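Local coordinates for nicotinate-nucleotide diphosphorylase (Carboxylating) (Streptococcus pyogenes GA06023, PDB 5HUO), which catalyses the conversion of quinolinate and phosphoribosyl diphosphate into nicotinate mononucleotide, carbon dioxide and diphosphate, a step in NAD+ biosynthesis, at residues A[147-152]-A[290-295]; A[162-167]-A[188-193]; A[173-178]-A[183-188]; A[223-228]-A[267-272]; A[271-274]-A[280-283]. One frame throughout, in Å; residues are numbered along the deposited sequence.

Contact 1 (A[147-152]-A[290-295]); sequences AAYVEA and VSSGSL. With SO4 (sulfate ion), chain I.
Tyr149 of the long helix 122-153 lays its ring across Leu295, in helix 294-297, and so joins this long helix to the loop that follows strand 289-291 in the parallel alpha/beta barrel-like domain of the quinolinate phosphoribosyltransferases. The leucine methyl CD2 sits over the middle of one ring face, 3.7 Å from the centroid of the Tyr149 ring and 9° off its normal, a well-centred CH-pi contact. The two side chains run past each other in opposite directions. An aromatic residue suits this place because it offers a broad flat face to the branched end of Leu295 and still reaches the turn beyond it. There Tyr149 OH lies 3.6 Å from Ser294 CB, and Tyr149 CE2 is 3.5 Å from Ser292 OG, which approaches obliquely.

The next shell fixes the serine. With OG turned anti to its own backbone nitrogen (chi1 -176°), Ser292 directs its hydroxyl back over the turn, where OG accepts a weak capping bond of 3.4 Å from Ser294 N and also bonds to Ile274 O. A small hydroxyl residue is apt here, since it can serve the helix and the neighbouring loop together. Beyond the two segments, the Tyr149 side chain also touches Asp275, Met276 and Ile279. In the turn itself, Gly293 N donates to sulfate oxygen O2 (chain I), an anion that also bonds Lys165 NZ and His297 NE2.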
# COMPACT_ATOMS: atom_id res chain seq x y z
N ALA A 147 -34.67 -2.65 8.21
CA ALA A 147 -36.07 -2.44 7.83
C ALA A 147 -37.04 -3.19 8.70
O ALA A 147 -38.06 -2.65 9.11
CB ALA A 147 -36.31 -2.82 6.39
N ALA A 148 -36.70 -4.43 9.00
CA ALA A 148 -37.54 -5.28 9.86
C ALA A 148 -37.65 -4.70 11.29
O ALA A 148 -38.71 -4.75 11.92
CB ALA A 148 -37.00 -6.69 9.91
N TYR A 149 -36.53 -4.23 11.82
CA TYR A 149 -36.51 -3.64 13.14
C TYR A 149 -37.38 -2.40 13.19
O TYR A 149 -38.12 -2.17 14.14
CB TYR A 149 -35.09 -3.26 13.55
CG TYR A 149 -34.29 -4.38 14.26
CD1 TYR A 149 -34.26 -5.65 13.76
CD2 TYR A 149 -33.55 -4.12 15.41
CE1 TYR A 149 -33.51 -6.62 14.38
CE2 TYR A 149 -32.81 -5.10 16.03
CZ TYR A 149 -32.81 -6.34 15.52
OH TYR A 149 -32.08 -7.34 16.12
N VAL A 150 -37.27 -1.58 12.16
CA VAL A 150 -38.06 -0.35 12.10
C VAL A 150 -39.55 -0.68 12.19
O VAL A 150 -40.29 -0.06 12.92
CB VAL A 150 -37.76 0.49 10.83
CG1 VAL A 150 -38.83 1.54 10.59
CG2 VAL A 150 -36.42 1.16 10.98
N GLU A 151 -40.00 -1.64 11.38
CA GLU A 151 -41.37 -2.05 11.38
C GLU A 151 -41.82 -2.63 12.73
O GLU A 151 -42.84 -2.26 13.25
CB GLU A 151 -41.65 -3.06 10.32
CG GLU A 151 -43.10 -3.50 10.37
CD GLU A 151 -43.65 -3.89 9.04
OE1 GLU A 151 -42.88 -4.41 8.18
OE2 GLU A 151 -44.90 -3.69 8.90
N ALA A 152 -41.05 -3.55 13.25
CA ALA A 152 -41.31 -4.12 14.57
C ALA A 152 -41.50 -3.07 15.67
O ALA A 152 -42.32 -3.20 16.58
CB ALA A 152 -40.20 -5.06 14.96
N VAL A 290 -33.28 4.44 19.48
CA VAL A 290 -32.68 3.24 20.03
C VAL A 290 -31.56 2.76 19.13
O VAL A 290 -31.52 3.07 17.93
CB VAL A 290 -33.67 2.10 20.14
CG1 VAL A 290 -34.82 2.50 21.03
CG2 VAL A 290 -34.18 1.63 18.78
N SER A 291 -30.66 1.99 19.71
CA SER A 291 -29.50 1.44 18.93
C SER A 291 -29.37 -0.05 19.12
O SER A 291 -29.61 -0.58 20.22
CB SER A 291 -28.17 2.16 19.28
OG SER A 291 -27.77 1.89 20.63
N SER A 292 -28.90 -0.70 18.07
CA SER A 292 -28.71 -2.14 18.07
C SER A 292 -27.40 -2.57 17.35
O SER A 292 -27.19 -2.32 16.18
CB SER A 292 -29.89 -2.82 17.41
OG SER A 292 -29.77 -4.24 17.48
N GLY A 293 -26.58 -3.31 18.05
CA GLY A 293 -25.41 -3.97 17.44
C GLY A 293 -25.73 -5.09 16.48
O GLY A 293 -24.96 -5.37 15.57
N SER A 294 -26.86 -5.77 16.71
CA SER A 294 -27.22 -6.97 15.93
C SER A 294 -27.43 -6.68 14.46
O SER A 294 -27.22 -7.51 13.58
CB SER A 294 -28.47 -7.59 16.48
OG SER A 294 -28.28 -7.89 17.83
N LEU A 295 -27.85 -5.46 14.20
CA LEU A 295 -28.07 -5.02 12.81
C LEU A 295 -26.83 -5.21 11.95
O LEU A 295 -26.95 -5.51 10.75
CB LEU A 295 -28.45 -3.54 12.76
CG LEU A 295 -29.83 -3.23 13.34
CD1 LEU A 295 -30.07 -1.73 13.19
CD2 LEU A 295 -30.90 -4.01 12.62
S SO4 I . -26.01 -5.13 21.15
O1 SO4 I . -27.30 -5.64 21.63
O2 SO4 I . -26.27 -3.88 20.44
O3 SO4 I . -25.21 -4.73 22.29
O4 SO4 I . -25.26 -6.10 20.32

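Contact 2 (A[162-167]-A[188-193]); sequences DTRKTT and FNLSDA. With SO4 (sulfate ion), chain J; SO4 (sulfate ion), chain I.
Arg164 and Leu190 meet between two loops of the alpha/beta barrel domain: one leaves strand 159-161 through an ST turn, the other leads into strand 194-196. This is the tight part. Leu190 CD2 lies over one face of the guanidinium, 3.2 Å above its plane and displaced toward the rim, with Arg164 NH2 the nearest atom at 3.3 Å. The two side chains cross at about a right angle, and the arginine chain bends at chi3 (58°) to turn its flat head against the leucine. A leucine suits the spot because its branched end can cover a guanidinium face, leaving the N-H groups to polar partners; NH2 forms a salt bridge with Asp49 of the second subunit, so the contact belongs to a subunit interface.

Elsewhere the fit is looser. Arg164 CD stays 4.1 Å from Asn189 C, and Arg164 NH1 makes only a weak bond of 3.5 Å to sulfate O4 (chain J), which Arg187 grips as well. In the same loop, the residues on either side of Arg164 form the ST turn, Lys165 N donating to Thr163 OG1 at 3.1 Å. The lysine chain is extended beyond CG, and its long reach brings Lys165 NZ to 2.9 Å from O3 of the second sulfate (chain I).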
# COMPACT_ATOMS: atom_id res chain seq x y z
N ASP A 162 -27.45 2.41 14.45
CA ASP A 162 -26.46 1.36 14.49
C ASP A 162 -25.38 1.68 15.51
O ASP A 162 -25.51 2.57 16.33
CB ASP A 162 -25.88 1.12 13.11
CG ASP A 162 -25.29 2.35 12.49
OD1 ASP A 162 -24.83 3.25 13.21
OD2 ASP A 162 -25.32 2.44 11.24
N THR A 163 -24.28 0.95 15.45
CA THR A 163 -23.20 1.01 16.47
C THR A 163 -21.82 0.82 15.81
O THR A 163 -21.70 0.82 14.58
CB THR A 163 -23.38 -0.13 17.51
OG1 THR A 163 -23.26 -1.41 16.86
CG2 THR A 163 -24.72 -0.07 18.18
N ARG A 164 -20.81 0.63 16.64
CA ARG A 164 -19.47 0.32 16.16
C ARG A 164 -19.21 -1.15 16.14
O ARG A 164 -18.09 -1.59 16.00
CB ARG A 164 -18.42 1.01 17.00
CG ARG A 164 -18.18 2.44 16.57
CD ARG A 164 -17.44 3.24 17.65
NE ARG A 164 -16.14 2.66 18.01
CZ ARG A 164 -15.85 2.21 19.22
NH1 ARG A 164 -16.77 2.22 20.22
NH2 ARG A 164 -14.67 1.73 19.45
N LYS A 165 -20.26 -1.95 16.35
CA LYS A 165 -20.10 -3.42 16.38
C LYS A 165 -20.28 -3.92 14.98
O LYS A 165 -21.33 -4.50 14.62
CB LYS A 165 -21.10 -4.01 17.33
CG LYS A 165 -20.91 -3.46 18.72
CD LYS A 165 -21.73 -4.21 19.71
CE LYS A 165 -21.67 -3.53 21.05
NZ LYS A 165 -22.29 -4.41 22.11
N THR A 166 -19.27 -3.62 14.18
CA THR A 166 -19.30 -3.82 12.73
C THR A 166 -18.21 -4.79 12.29
O THR A 166 -17.32 -5.13 13.02
CB THR A 166 -19.07 -2.52 11.99
OG1 THR A 166 -17.88 -1.88 12.48
CG2 THR A 166 -20.26 -1.59 12.19
N THR A 167 -18.35 -5.26 11.09
CA THR A 167 -17.41 -6.26 10.56
C THR A 167 -16.14 -5.52 10.22
O THR A 167 -16.23 -4.54 9.51
CB THR A 167 -17.95 -6.92 9.27
OG1 THR A 167 -19.25 -7.45 9.52
CG2 THR A 167 -17.04 -8.03 8.87
N PHE A 188 -19.25 7.02 13.53
CA PHE A 188 -18.46 6.09 12.78
C PHE A 188 -17.29 5.51 13.55
O PHE A 188 -16.67 4.53 13.15
CB PHE A 188 -17.80 6.84 11.65
CG PHE A 188 -17.33 5.97 10.54
CD1 PHE A 188 -18.21 5.42 9.65
CD2 PHE A 188 -15.99 5.62 10.47
CE1 PHE A 188 -17.74 4.58 8.67
CE2 PHE A 188 -15.53 4.72 9.54
CZ PHE A 188 -16.40 4.21 8.62
N ASN A 189 -16.90 6.20 14.59
CA ASN A 189 -15.54 6.17 15.07
C ASN A 189 -15.38 6.55 16.49
O ASN A 189 -16.20 7.25 17.01
CB ASN A 189 -14.81 7.26 14.32
CG ASN A 189 -13.65 6.74 13.63
OD1 ASN A 189 -13.27 5.65 13.91
ND2 ASN A 189 -13.11 7.48 12.72
N LEU A 190 -14.21 6.27 17.03
CA LEU A 190 -13.82 6.86 18.34
C LEU A 190 -13.40 8.33 18.22
O LEU A 190 -13.39 9.02 19.20
CB LEU A 190 -12.68 6.08 19.00
CG LEU A 190 -13.09 4.69 19.46
CD1 LEU A 190 -11.89 3.89 19.91
CD2 LEU A 190 -14.12 4.76 20.58
N SER A 191 -13.10 8.75 17.00
CA SER A 191 -12.72 10.12 16.69
C SER A 191 -13.88 11.06 16.38
O SER A 191 -13.76 12.22 16.43
CB SER A 191 -11.75 10.13 15.50
OG SER A 191 -10.55 9.42 15.79
N ASP A 192 -15.01 10.51 16.01
CA ASP A 192 -16.22 11.26 15.56
C ASP A 192 -16.89 12.07 16.63
O ASP A 192 -17.43 13.12 16.38
CB ASP A 192 -17.29 10.26 15.11
CG ASP A 192 -17.36 10.12 13.66
OD1 ASP A 192 -16.70 10.91 12.92
OD2 ASP A 192 -18.13 9.23 13.23
N ALA A 193 -16.99 11.46 17.79
CA ALA A 193 -17.83 11.98 18.83
C ALA A 193 -17.41 11.38 20.11
O ALA A 193 -16.76 10.36 20.14
CB ALA A 193 -19.32 11.64 18.58
S SO4 J . -20.84 3.03 20.00
O1 SO4 J . -22.21 2.85 20.55
O2 SO4 J . -20.92 3.54 18.61
O3 SO4 J . -19.99 3.98 20.74
O4 SO4 J . -20.20 1.71 20.09
S SO4 I . -26.01 -5.13 21.15
O1 SO4 I . -27.30 -5.64 21.63
O2 SO4 I . -26.27 -3.88 20.44
O3 SO4 I . -25.21 -4.73 22.29
O4 SO4 I . -25.26 -6.10 20.32

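Contact 3 (A[173-178]-A[183-188]); sequences FEKYAV and GYNHRF. With SO4 (sulfate ion), chain J.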
# COMPACT_ATOMS: atom_id res chain seq x y z
N PHE A 173 -19.60 0.32 4.62
CA PHE A 173 -20.56 -0.38 3.74
C PHE A 173 -21.76 -0.76 4.60
O PHE A 173 -22.91 -0.66 4.17
CB PHE A 173 -19.98 -1.66 3.11
CG PHE A 173 -18.87 -1.44 2.12
CD1 PHE A 173 -17.59 -1.25 2.52
CD2 PHE A 173 -19.09 -1.50 0.78
CE1 PHE A 173 -16.56 -1.05 1.61
CE2 PHE A 173 -18.08 -1.27 -0.13
CZ PHE A 173 -16.81 -1.03 0.28
N GLU A 174 -21.49 -1.21 5.79
CA GLU A 174 -22.54 -1.63 6.71
C GLU A 174 -23.35 -0.43 7.17
O GLU A 174 -24.55 -0.47 7.24
CB GLU A 174 -21.95 -2.41 7.88
CG GLU A 174 -21.29 -3.69 7.38
CD GLU A 174 -20.78 -4.59 8.49
OE1 GLU A 174 -20.51 -4.12 9.64
OE2 GLU A 174 -20.63 -5.81 8.22
N LYS A 175 -22.68 0.68 7.42
CA LYS A 175 -23.38 1.90 7.84
C LYS A 175 -24.34 2.28 6.73
O LYS A 175 -25.44 2.77 6.99
CB LYS A 175 -22.39 3.02 8.13
CG LYS A 175 -21.55 2.73 9.38
CD LYS A 175 -22.14 3.35 10.64
CE LYS A 175 -21.42 2.84 11.88
NZ LYS A 175 -21.89 3.50 13.13
N TYR A 176 -23.88 2.14 5.49
CA TYR A 176 -24.66 2.55 4.34
C TYR A 176 -25.93 1.69 4.31
O TYR A 176 -27.04 2.22 4.13
CB TYR A 176 -23.84 2.43 3.04
CG TYR A 176 -24.66 2.53 1.76
CD1 TYR A 176 -25.21 3.74 1.34
CD2 TYR A 176 -24.93 1.38 1.00
CE1 TYR A 176 -26.00 3.81 0.20
CE2 TYR A 176 -25.67 1.47 -0.17
CZ TYR A 176 -26.23 2.70 -0.54
OH TYR A 176 -27.02 2.77 -1.64
N ALA A 177 -25.76 0.38 4.41
CA ALA A 177 -26.87 -0.57 4.36
C ALA A 177 -27.94 -0.30 5.42
O ALA A 177 -29.14 -0.42 5.16
CB ALA A 177 -26.37 -1.98 4.57
N VAL A 178 -27.51 0.05 6.60
CA VAL A 178 -28.43 0.50 7.62
C VAL A 178 -29.26 1.74 7.16
O VAL A 178 -30.45 1.82 7.42
CB VAL A 178 -27.69 0.85 8.92
CG1 VAL A 178 -28.62 1.55 9.92
CG2 VAL A 178 -27.09 -0.41 9.53
N GLY A 183 -32.71 2.96 8.59
CA GLY A 183 -32.06 3.22 9.86
C GLY A 183 -31.23 4.47 9.76
O GLY A 183 -31.18 5.15 8.72
N TYR A 184 -30.55 4.76 10.86
CA TYR A 184 -29.64 5.92 10.99
C TYR A 184 -28.28 5.50 11.52
O TYR A 184 -28.12 4.53 12.23
CB TYR A 184 -30.27 6.97 11.90
CG TYR A 184 -31.46 7.62 11.27
CD1 TYR A 184 -32.70 6.98 11.26
CD2 TYR A 184 -31.35 8.86 10.65
CE1 TYR A 184 -33.77 7.54 10.62
CE2 TYR A 184 -32.44 9.44 10.03
CZ TYR A 184 -33.64 8.78 10.01
OH TYR A 184 -34.72 9.38 9.43
N ASN A 185 -27.31 6.37 11.25
CA ASN A 185 -25.92 6.15 11.68
C ASN A 185 -25.55 6.85 12.96
O ASN A 185 -25.68 8.06 13.13
CB ASN A 185 -24.95 6.56 10.58
CG ASN A 185 -25.07 5.69 9.31
OD1 ASN A 185 -25.40 4.50 9.39
ND2 ASN A 185 -24.79 6.27 8.19
N HIS A 186 -24.96 6.07 13.84
CA HIS A 186 -24.33 6.62 15.03
C HIS A 186 -22.94 7.09 14.59
O HIS A 186 -22.56 6.91 13.44
CB HIS A 186 -24.27 5.53 16.11
CG HIS A 186 -24.33 6.06 17.50
ND1 HIS A 186 -23.45 7.01 17.97
CD2 HIS A 186 -25.20 5.81 18.51
CE1 HIS A 186 -23.79 7.34 19.20
NE2 HIS A 186 -24.85 6.64 19.55
N ARG A 187 -22.12 7.57 15.49
CA ARG A 187 -20.71 7.85 15.17
C ARG A 187 -20.03 6.69 14.51
O ARG A 187 -20.28 5.49 14.84
CB ARG A 187 -19.94 8.24 16.41
CG ARG A 187 -19.74 7.14 17.42
CD ARG A 187 -19.01 7.65 18.64
NE ARG A 187 -18.79 6.56 19.59
CZ ARG A 187 -17.81 6.52 20.49
NH1 ARG A 187 -16.94 7.51 20.57
NH2 ARG A 187 -17.70 5.49 21.31
N PHE A 188 -19.25 7.02 13.53
CA PHE A 188 -18.46 6.09 12.78
C PHE A 188 -17.29 5.51 13.55
O PHE A 188 -16.67 4.53 13.15
CB PHE A 188 -17.80 6.84 11.65
CG PHE A 188 -17.33 5.97 10.54
CD1 PHE A 188 -18.21 5.42 9.65
CD2 PHE A 188 -15.99 5.62 10.47
CE1 PHE A 188 -17.74 4.58 8.67
CE2 PHE A 188 -15.53 4.72 9.54
CZ PHE A 188 -16.40 4.21 8.62
S SO4 J . -20.84 3.03 20.00
O1 SO4 J . -22.21 2.85 20.55
O2 SO4 J . -20.92 3.54 18.61
O3 SO4 J . -19.99 3.98 20.74
O4 SO4 J . -20.20 1.71 20.09
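Lys175 sends its amine from helix 171-180 to the backbone of the following loop, where NZ donates to Arg187 O at 3.1 Å and, weakly, to His186 O at 3.5 Å. It approaches Arg187 O from above the carbonyl plane, 52° out of it. The same NZ forms a salt bridge with Asp162, its strongest partner, and a bond to Thr163 O, so one buried amine ties two loops together. Lysine suits this role: its chain, bent at chi2 (-94°), is long enough to span from helix to loop, and its ammonium group can give several bonds at once.

A second polar link lies near the helix end, where Gly183 N donates to Val178 O at 2.8 Å. Further along the loop, Arg187 N donates to His186 ND1 at 2.9 Å, in the ring plane, which fixes the imidazole's rotation. The arginine, extended from CG to NE, presents its guanidinium edge to a single sulfate oxygen, O3 of chain J, through NE at 3.1 Å and NH2 at 2.8 Å.

Around these bonds the packing is closer at one end than the other. Gly183 has no side chain, so its CA comes within 5.1 Å of Val178 CA, and Val178 CG1 reaches to 3.8 Å from Tyr184 O. The Lys175 chain crosses the Asn185 side chain at a slant, CB and CD being its nearest carbons, and the Phe188 ring lies more distantly beside it. Together these contacts pack the loop between helix 171-180 and strand 194-196 of the alpha/beta barrel domain back on its own helix, in a course that carries Arg187 to a bound sulfate.

Contact 4 (A[223-228]-A[267-272]); sequences MVEVEV and RIECSG. With SO4 (sulfate ion), chain H; SO4 (sulfate ion), chain G.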
# COMPACT_ATOMS: atom_id res chain seq x y z
N MET A 223 -19.91 16.31 19.60
CA MET A 223 -21.06 15.93 20.44
C MET A 223 -20.59 15.04 21.56
O MET A 223 -19.58 14.33 21.46
CB MET A 223 -22.09 15.15 19.68
CG MET A 223 -22.81 16.00 18.64
SD MET A 223 -23.76 17.43 19.30
CE MET A 223 -24.91 17.80 17.92
N VAL A 224 -21.27 15.15 22.70
CA VAL A 224 -20.91 14.38 23.88
C VAL A 224 -22.11 13.62 24.31
O VAL A 224 -23.21 14.18 24.50
CB VAL A 224 -20.43 15.26 25.04
CG1 VAL A 224 -20.27 14.46 26.32
CG2 VAL A 224 -19.09 15.88 24.72
N GLU A 225 -21.87 12.35 24.52
CA GLU A 225 -22.89 11.41 24.99
C GLU A 225 -22.39 10.71 26.26
O GLU A 225 -21.20 10.52 26.43
CB GLU A 225 -23.23 10.37 23.91
CG GLU A 225 -24.30 9.38 24.31
CD GLU A 225 -24.82 8.51 23.17
OE1 GLU A 225 -24.46 8.72 22.01
OE2 GLU A 225 -25.62 7.60 23.43
N VAL A 226 -23.33 10.35 27.13
CA VAL A 226 -23.02 9.60 28.35
C VAL A 226 -23.93 8.41 28.49
O VAL A 226 -25.15 8.57 28.41
CB VAL A 226 -23.26 10.42 29.62
CG1 VAL A 226 -23.00 9.56 30.83
CG2 VAL A 226 -22.36 11.61 29.66
N GLU A 227 -23.33 7.26 28.79
CA GLU A 227 -24.08 6.04 29.17
C GLU A 227 -24.37 6.03 30.64
O GLU A 227 -23.47 6.15 31.45
CB GLU A 227 -23.32 4.76 28.84
CG GLU A 227 -22.88 4.58 27.39
CD GLU A 227 -22.16 3.25 27.14
OE1 GLU A 227 -21.82 2.54 28.15
OE2 GLU A 227 -21.96 2.93 25.93
N VAL A 228 -25.63 5.87 30.97
CA VAL A 228 -26.13 6.00 32.33
C VAL A 228 -26.98 4.79 32.70
O VAL A 228 -27.87 4.38 31.96
CB VAL A 228 -26.94 7.30 32.44
CG1 VAL A 228 -27.57 7.45 33.79
CG2 VAL A 228 -26.02 8.47 32.18
N ARG A 267 -30.95 14.79 24.33
CA ARG A 267 -31.52 13.72 23.49
C ARG A 267 -31.38 12.40 24.21
O ARG A 267 -30.48 12.22 25.01
CB ARG A 267 -30.78 13.58 22.18
CG ARG A 267 -30.86 14.77 21.28
CD ARG A 267 -32.24 14.81 20.68
NE ARG A 267 -32.37 15.95 19.81
CZ ARG A 267 -33.51 16.41 19.32
NH1 ARG A 267 -34.65 15.84 19.59
NH2 ARG A 267 -33.49 17.48 18.52
N ILE A 268 -32.33 11.51 23.97
CA ILE A 268 -32.39 10.27 24.74
C ILE A 268 -32.30 9.10 23.82
O ILE A 268 -33.09 8.98 22.87
CB ILE A 268 -33.64 10.15 25.63
CG1 ILE A 268 -33.81 11.38 26.53
CG2 ILE A 268 -33.56 8.88 26.49
CD1 ILE A 268 -35.20 11.48 27.17
N GLU A 269 -31.33 8.25 24.12
CA GLU A 269 -31.10 6.99 23.40
C GLU A 269 -31.34 5.84 24.37
O GLU A 269 -30.90 5.91 25.51
CB GLU A 269 -29.67 6.91 22.85
CG GLU A 269 -29.16 5.49 22.48
CD GLU A 269 -27.74 5.47 21.86
OE1 GLU A 269 -27.30 4.43 21.29
OE2 GLU A 269 -27.04 6.52 21.91
N CYS A 270 -32.06 4.81 23.93
CA CYS A 270 -32.11 3.58 24.67
C CYS A 270 -31.25 2.56 23.96
O CYS A 270 -31.27 2.45 22.76
CB CYS A 270 -33.52 3.05 24.83
SG CYS A 270 -34.48 3.95 26.07
N SER A 271 -30.53 1.77 24.73
CA SER A 271 -29.64 0.73 24.16
C SER A 271 -29.46 -0.45 25.09
O SER A 271 -29.82 -0.41 26.26
CB SER A 271 -28.31 1.33 23.88
OG SER A 271 -27.44 0.35 23.34
N GLY A 272 -29.03 -1.54 24.48
CA GLY A 272 -28.82 -2.82 25.17
C GLY A 272 -30.04 -3.76 25.23
O GLY A 272 -31.15 -3.34 25.61
S SO4 H . -30.17 18.32 18.28
O1 SO4 H . -30.53 17.33 17.24
O2 SO4 H . -30.86 19.64 18.11
O3 SO4 H . -28.69 18.42 18.32
O4 SO4 H . -30.61 17.80 19.59
S SO4 G . -36.56 18.71 16.74
O1 SO4 G . -37.91 18.26 16.33
O2 SO4 G . -36.45 20.19 16.62
O3 SO4 G . -36.34 18.28 18.14
O4 SO4 G . -35.56 18.09 15.85
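Glu225 and Glu269 point their carboxylates at each other across the interior of the parallel alpha/beta barrel-like sheet. They stand on strands 224-228 and 267-271, which are not neighbours: strand 244-248 runs between them, and its Met246 touches both side chains. Each glutamate is extended, with CG anti to the backbone nitrogen (chi1 -178° in Glu225, 161° in Glu269), so that both reach inward from their strands. The side chains cross at about a right angle, and the carboxylate planes are turned 53° apart. The modelled approach of the two OE2 atoms is too close to be trusted in detail, so the pair is best read as two acid ends brought together in the barrel interior. Glutamate fits such a place because its length lets strands two apart meet.

What orients Glu269 lies outside the pair: OE1 bonds Ser291 OG, while OE2, less surely placed, appears to bond His186 NE2 and, weakly, Tyr289 OH. Arg267, at the first residue of the strand, offers its guanidinium edge to two sulfates, while NH1 also forms a salt bridge with Asp288. A planar group with several N-H bonds can serve both anions: Arg267 NH2 donates to O3 of chain G at 3.0 Å, and Arg267 NE to O4 of chain H at 2.6 Å.

Contact 5 (A[271-274]-A[280-283]); sequences SGNI and SRFR
Ile274 and Phe282 supply the apolar part of this contact, between two limbs of the loop that links strand 267-271 to strand 289-291. Ile274 CG1 lies 3.9 Å from Phe282 CE2, and CD1 is equally near to Phe282 CZ, so the unbranched arm of the isoleucine meets the far end of the ring obliquely. Both side chains also pack on Val290, and Phe282 reaches Ile255 of helix 252-262, which explains why bulky hydrophobic residues stand here.

The polar part lies above the ring. Arg281 NH1 comes 2.8 Å from Asn273 O, which sits at the guanidinium edge near its plane, as does Gly272 O farther off. With CG between the backbone nitrogen and the carbonyl carbon (chi1 80°), the arginine folds back over its neighbour: CG lies 3.6 Å above the Phe282 ring plane, toward the rim. The Asn273 amide is turned 70° from the guanidinium.

Backbone shape completes the account. Gly272 and Asn273 both have positive phi, which glycine and asparagine accept more easily than most residues, and in this conformation both carbonyl oxygens lie on the side of Arg281 NH1. The apolar pair thus anchors the loop against Val290 and helix 252-262, while the Arg281 charge would probably be drawn to the backbone oxygens of 272-273.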
# COMPACT_ATOMS: atom_id res chain seq x y z
N SER A 271 -30.53 1.77 24.73
CA SER A 271 -29.64 0.73 24.16
C SER A 271 -29.46 -0.45 25.09
O SER A 271 -29.82 -0.41 26.26
CB SER A 271 -28.31 1.33 23.88
OG SER A 271 -27.44 0.35 23.34
N GLY A 272 -29.03 -1.54 24.48
CA GLY A 272 -28.82 -2.82 25.17
C GLY A 272 -30.04 -3.76 25.23
O GLY A 272 -31.15 -3.34 25.61
N ASN A 273 -29.79 -5.04 24.89
CA ASN A 273 -30.84 -6.08 24.85
C ASN A 273 -31.98 -5.62 23.94
O ASN A 273 -33.13 -5.49 24.38
CB ASN A 273 -31.38 -6.40 26.28
CG ASN A 273 -32.26 -7.68 26.34
OD1 ASN A 273 -31.84 -8.76 25.92
ND2 ASN A 273 -33.47 -7.54 26.89
N ILE A 274 -31.62 -5.26 22.71
CA ILE A 274 -32.59 -4.77 21.74
C ILE A 274 -32.50 -5.65 20.51
O ILE A 274 -31.51 -5.63 19.79
CB ILE A 274 -32.38 -3.30 21.33
CG1 ILE A 274 -32.62 -2.38 22.54
CG2 ILE A 274 -33.30 -2.96 20.16
CD1 ILE A 274 -32.35 -0.91 22.32
N SER A 280 -40.23 -3.67 20.24
CA SER A 280 -41.62 -3.11 20.28
C SER A 280 -41.97 -2.47 21.63
O SER A 280 -42.81 -1.58 21.70
CB SER A 280 -42.62 -4.18 19.94
OG SER A 280 -42.46 -5.25 20.85
N ARG A 281 -41.26 -2.85 22.67
CA ARG A 281 -41.46 -2.29 24.03
C ARG A 281 -41.26 -0.78 24.09
O ARG A 281 -41.78 -0.12 24.97
CB ARG A 281 -40.57 -2.98 25.09
CG ARG A 281 -39.14 -2.51 25.16
CD ARG A 281 -38.34 -3.05 26.35
NE ARG A 281 -36.96 -3.38 25.90
CZ ARG A 281 -35.81 -3.42 26.60
NH1 ARG A 281 -34.68 -3.74 25.93
NH2 ARG A 281 -35.73 -3.14 27.91
N PHE A 282 -40.47 -0.24 23.18
CA PHE A 282 -40.18 1.19 23.17
C PHE A 282 -41.26 1.98 22.46
O PHE A 282 -41.25 3.20 22.48
CB PHE A 282 -38.81 1.49 22.55
CG PHE A 282 -37.70 0.76 23.21
CD1 PHE A 282 -37.11 1.26 24.34
CD2 PHE A 282 -37.26 -0.44 22.71
CE1 PHE A 282 -36.07 0.58 24.98
CE2 PHE A 282 -36.23 -1.13 23.32
CZ PHE A 282 -35.64 -0.63 24.46
N ARG A 283 -42.20 1.29 21.83
CA ARG A 283 -43.25 1.99 21.07
C ARG A 283 -43.95 3.07 21.89
O ARG A 283 -44.33 2.86 23.04
CB ARG A 283 -44.29 1.03 20.53
CG ARG A 283 -45.19 1.69 19.51
CD ARG A 283 -46.17 0.68 18.96
NE ARG A 283 -45.53 -0.31 18.10
CZ ARG A 283 -45.86 -1.60 18.02
NH1 ARG A 283 -46.81 -2.10 18.76
NH2 ARG A 283 -45.21 -2.38 17.19

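In the fold
All five contacts belong to the barrel-like domain, and contacts 1, 2 and 3 are joined by sulfates as well. Contacts 2 and 3, with centres 9 Å apart, share Phe188 and the chain J sulfate; contacts 1 and 2 share the chain I sulfate. These ions probably come from the crystallisation liquor, but they may mark anion sites of the kind a phosphoribosyl diphosphate substrate would need. Glu269 of contact 4 links contacts 1 and 3: its OE1 is 2.7 Å from Ser291 OG, and its OE2 is 3.2 Å from His186 NE2. Contact 5, about 9 Å between centres from contact 1, continues from strand 267-271 of contact 4.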